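Local coordinates for protein proteasome accessory factor B/C (PafBC) (PDB 6SJ9) that probably acts as a transcriptional regulator of the bacterial DNA damage response, combining winged helix-turn-helix and WYL domains in one chain, at residues A[12-17]-A[29-34]. Sequence-based numbering, arbitrary orientation.
Sequences LLALLN and EKVYHD. With K (potassium ion), chain C.
Lys30 and Val31, neighbours in segment 29-34, both reach the methyl group of Ala14 on helix 2-17. From CB outward, Lys30 heads for the other helix at once. CG stands anti to the carbonyl carbon (chi1 -74°), CD continues the extended line, and the chain then bends at chi3 (51°), which swings the end of the side chain over to Ala14. CB, CG and CD are only the arm; the touching starts at CE, 4.1 Å from Ala14 CB. It closes at NZ, which rests 3.8 Å from Ala14 CB. This is van der Waals packing of an ammonium end against a methyl, at the solvent-exposed border of the contact. Deeper in, Val31 supplies the apolar half: CG2, the branch anti to the carbonyl carbon, comes 4.2 Å from Ala14 CB, and the valine side chain also packs on Asn10, one helical turn back. The small alanine side chain lets the two backbones approach to 7.9 Å between Ala14 CA and Val31 CA. Just beyond, Tyr32 lies on Arg7 and Leu11 of the first helix, meets Phe42 edge-to-face and hydrogen-bonds to Asp49 through its hydroxyl, bringing helix 39-55 into the same core. On helix 2-17, Leu16 O binds the potassium ion at 2.6 Å, and carbonyl oxygens of Thr18, Ile81, Lys83 and Ser85 complete the site, tying the end of this helix to the segment after strand 78-80. Three helices, with the short strand 22-23 between the first two, followed by short strands 61-63 and 78-80, are consistent with an N-terminal winged helix-turn-helix domain, in which this contact packs the first helix against the second.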
ATOM      1  N   LEU A  12      22.123  -1.589  17.430  1.00 48.61           N
ATOM      2  CA  LEU A  12      20.812  -1.490  18.059  1.00 48.64           C
ATOM      3  C   LEU A  12      20.270  -2.876  18.413  1.00 45.93           C
ATOM      4  O   LEU A  12      19.750  -3.088  19.514  1.00 44.59           O
ATOM      5  CB  LEU A  12      19.852  -0.727  17.134  1.00 43.02           C
ATOM      6  CG  LEU A  12      18.349  -0.783  17.428  1.00 48.30           C
ATOM      7  CD1 LEU A  12      18.033  -0.190  18.789  1.00 43.85           C
ATOM      8  CD2 LEU A  12      17.522  -0.057  16.305  1.00 42.88           C
ATOM      9  N   LEU A  13      20.429  -3.844  17.521  1.00 46.90           N
ATOM     10  CA  LEU A  13      19.889  -5.177  17.815  1.00 48.51           C
ATOM     11  C   LEU A  13      20.663  -5.869  18.928  1.00 47.48           C
ATOM     12  O   LEU A  13      20.063  -6.488  19.799  1.00 47.03           O
ATOM     13  CB  LEU A  13      19.896  -6.047  16.562  1.00 47.07           C
ATOM     14  CG  LEU A  13      18.905  -5.477  15.561  1.00 47.53           C
ATOM     15  CD1 LEU A  13      19.017  -6.191  14.259  1.00 49.17           C
ATOM     16  CD2 LEU A  13      17.499  -5.607  16.138  1.00 43.05           C
ATOM     17  N   ALA A  14      21.988  -5.720  18.948  1.00 48.69           N
ATOM     18  CA  ALA A  14      22.797  -6.347  19.992  1.00 47.99           C
ATOM     19  C   ALA A  14      22.431  -5.825  21.373  1.00 49.28           C
ATOM     20  O   ALA A  14      22.397  -6.581  22.354  1.00 50.98           O
ATOM     21  CB  ALA A  14      24.286  -6.087  19.712  1.00 49.09           C
ATOM     22  N   LEU A  15      22.183  -4.519  21.477  1.00 49.25           N
ATOM     23  CA  LEU A  15      21.842  -3.966  22.776  1.00 51.67           C
ATOM     24  C   LEU A  15      20.417  -4.289  23.172  1.00 50.45           C
ATOM     25  O   LEU A  15      20.134  -4.457  24.369  1.00 51.78           O
ATOM     26  CB  LEU A  15      22.048  -2.451  22.743  1.00 56.84           C
ATOM     27  CG  LEU A  15      23.455  -1.986  22.392  1.00 58.28           C
ATOM     28  CD1 LEU A  15      23.491  -0.479  22.387  1.00 62.01           C
ATOM     29  CD2 LEU A  15      24.440  -2.565  23.396  1.00 60.92           C
ATOM     30  N   LEU A  16      19.536  -4.444  22.181  1.00 47.10           N
ATOM     31  CA  LEU A  16      18.152  -4.816  22.447  1.00 48.25           C
ATOM     32  C   LEU A  16      18.082  -6.251  22.935  1.00 52.63           C
ATOM     33  O   LEU A  16      17.303  -6.575  23.844  1.00 53.44           O
ATOM     34  CB  LEU A  16      17.327  -4.616  21.171  1.00 47.08           C
ATOM     35  CG  LEU A  16      16.018  -3.838  21.165  1.00 50.18           C
ATOM     36  CD1 LEU A  16      15.988  -2.623  22.070  1.00 51.62           C
ATOM     37  CD2 LEU A  16      15.639  -3.431  19.745  1.00 46.16           C
ATOM     38  N   ASN A  17      18.898  -7.128  22.343  1.00 51.78           N
ATOM     39  CA  ASN A  17      18.805  -8.547  22.670  1.00 58.58           C
ATOM     40  C   ASN A  17      19.179  -8.818  24.117  1.00 65.19           C
ATOM     41  O   ASN A  17      18.484  -9.567  24.809  1.00 74.86           O
ATOM     42  CB  ASN A  17      19.643  -9.363  21.701  1.00 62.56           C
ATOM     43  CG  ASN A  17      18.985  -9.437  20.363  1.00 63.68           C
ATOM     44  OD1 ASN A  17      17.758  -9.386  20.284  1.00 64.36           O
ATOM     45  ND2 ASN A  17      19.771  -9.502  19.300  1.00 65.89           N
ATOM     46  N   GLU A  29      33.644  -7.146  19.217  1.00101.00           N
ATOM     47  CA  GLU A  29      33.726  -8.367  18.422  1.00102.91           C
ATOM     48  C   GLU A  29      32.459  -8.592  17.609  1.00100.51           C
ATOM     49  O   GLU A  29      32.530  -8.961  16.428  1.00101.28           O
ATOM     50  CB  GLU A  29      33.938  -9.549  19.366  1.00107.75           C
ATOM     51  CG  GLU A  29      35.200  -9.463  20.219  1.00114.02           C
ATOM     52  CD  GLU A  29      35.237 -10.530  21.310  1.00116.94           C
ATOM     53  OE1 GLU A  29      36.200 -10.537  22.107  1.00119.13           O
ATOM     54  OE2 GLU A  29      34.295 -11.351  21.379  1.00116.29           O
ATOM     55  N   LYS A  30      31.295  -8.334  18.212  1.00 98.31           N
ATOM     56  CA  LYS A  30      30.016  -8.655  17.582  1.00 93.64           C
ATOM     57  C   LYS A  30      29.641  -7.671  16.479  1.00 88.48           C
ATOM     58  O   LYS A  30      29.084  -8.074  15.450  1.00 87.77           O
ATOM     59  CB  LYS A  30      28.904  -8.701  18.626  1.00 95.36           C
ATOM     60  CG  LYS A  30      28.914  -9.918  19.507  1.00 97.69           C
ATOM     61  CD  LYS A  30      27.737  -9.862  20.459  1.00100.10           C
ATOM     62  CE  LYS A  30      26.433  -9.613  19.716  1.00 99.61           C
ATOM     63  NZ  LYS A  30      25.272  -9.613  20.647  1.00100.36           N
ATOM     64  N   VAL A  31      29.921  -6.385  16.677  1.00 83.93           N
ATOM     65  CA  VAL A  31      29.457  -5.340  15.780  1.00 81.98           C
ATOM     66  C   VAL A  31      30.604  -4.694  15.020  1.00 84.61           C
ATOM     67  O   VAL A  31      30.488  -4.434  13.820  1.00 84.63           O
ATOM     68  CB  VAL A  31      28.657  -4.279  16.565  1.00 78.44           C
ATOM     69  CG1 VAL A  31      28.001  -3.268  15.617  1.00 73.20           C
ATOM     70  CG2 VAL A  31      27.622  -4.953  17.461  1.00 76.26           C
ATOM     71  N   TYR A  32      31.713  -4.427  15.710  1.00 87.03           N
ATOM     72  CA  TYR A  32      32.826  -3.655  15.175  1.00 91.44           C
ATOM     73  C   TYR A  32      33.999  -4.537  14.753  1.00103.83           C
ATOM     74  O   TYR A  32      35.165  -4.157  14.933  1.00105.47           O
ATOM     75  CB  TYR A  32      33.280  -2.619  16.202  1.00 85.05           C
ATOM     76  CG  TYR A  32      32.230  -1.593  16.590  1.00 79.12           C
ATOM     77  CD1 TYR A  32      31.261  -1.878  17.547  1.00 74.93           C
ATOM     78  CD2 TYR A  32      32.237  -0.323  16.026  1.00 75.82           C
ATOM     79  CE1 TYR A  32      30.319  -0.942  17.907  1.00 71.82           C
ATOM     80  CE2 TYR A  32      31.292   0.620  16.382  1.00 74.57           C
ATOM     81  CZ  TYR A  32      30.340   0.308  17.323  1.00 71.50           C
ATOM     82  OH  TYR A  32      29.416   1.252  17.677  1.00 67.91           O
ATOM     83  N   HIS A  33      33.710  -5.736  14.242  1.00112.28           N
ATOM     84  CA  HIS A  33      34.772  -6.573  13.695  1.00123.88           C
ATOM     85  C   HIS A  33      35.444  -5.880  12.520  1.00132.09           C
ATOM     86  O   HIS A  33      36.646  -6.061  12.297  1.00135.58           O
ATOM     87  CB  HIS A  33      34.224  -7.942  13.275  1.00127.47           C
ATOM     88  CG  HIS A  33      32.881  -7.889  12.606  1.00129.28           C
ATOM     89  ND1 HIS A  33      32.610  -7.065  11.531  1.00129.43           N
ATOM     90  CD2 HIS A  33      31.743  -8.588  12.837  1.00128.37           C
ATOM     91  CE1 HIS A  33      31.359  -7.242  11.146  1.00127.71           C
ATOM     92  NE2 HIS A  33      30.811  -8.162  11.920  1.00127.17           N
ATOM     93  N   ASP A  34      34.684  -5.074  11.767  1.00136.60           N
ATOM     94  CA  ASP A  34      35.227  -4.403  10.590  1.00141.63           C
ATOM     95  C   ASP A  34      36.370  -3.464  10.964  1.00147.55           C
ATOM     96  O   ASP A  34      37.353  -3.352  10.223  1.00149.43           O
ATOM     97  CB  ASP A  34      34.102  -3.634   9.890  1.00141.94           C
ATOM     98  CG  ASP A  34      34.444  -3.244   8.464  1.00144.03           C
ATOM     99  OD1 ASP A  34      35.598  -3.447   8.033  1.00146.07           O
ATOM    100  OD2 ASP A  34      33.547  -2.723   7.769  1.00143.22           O
TER
HETATM  101  K     K C 701      17.215  -5.426  26.176  1.00 52.89           K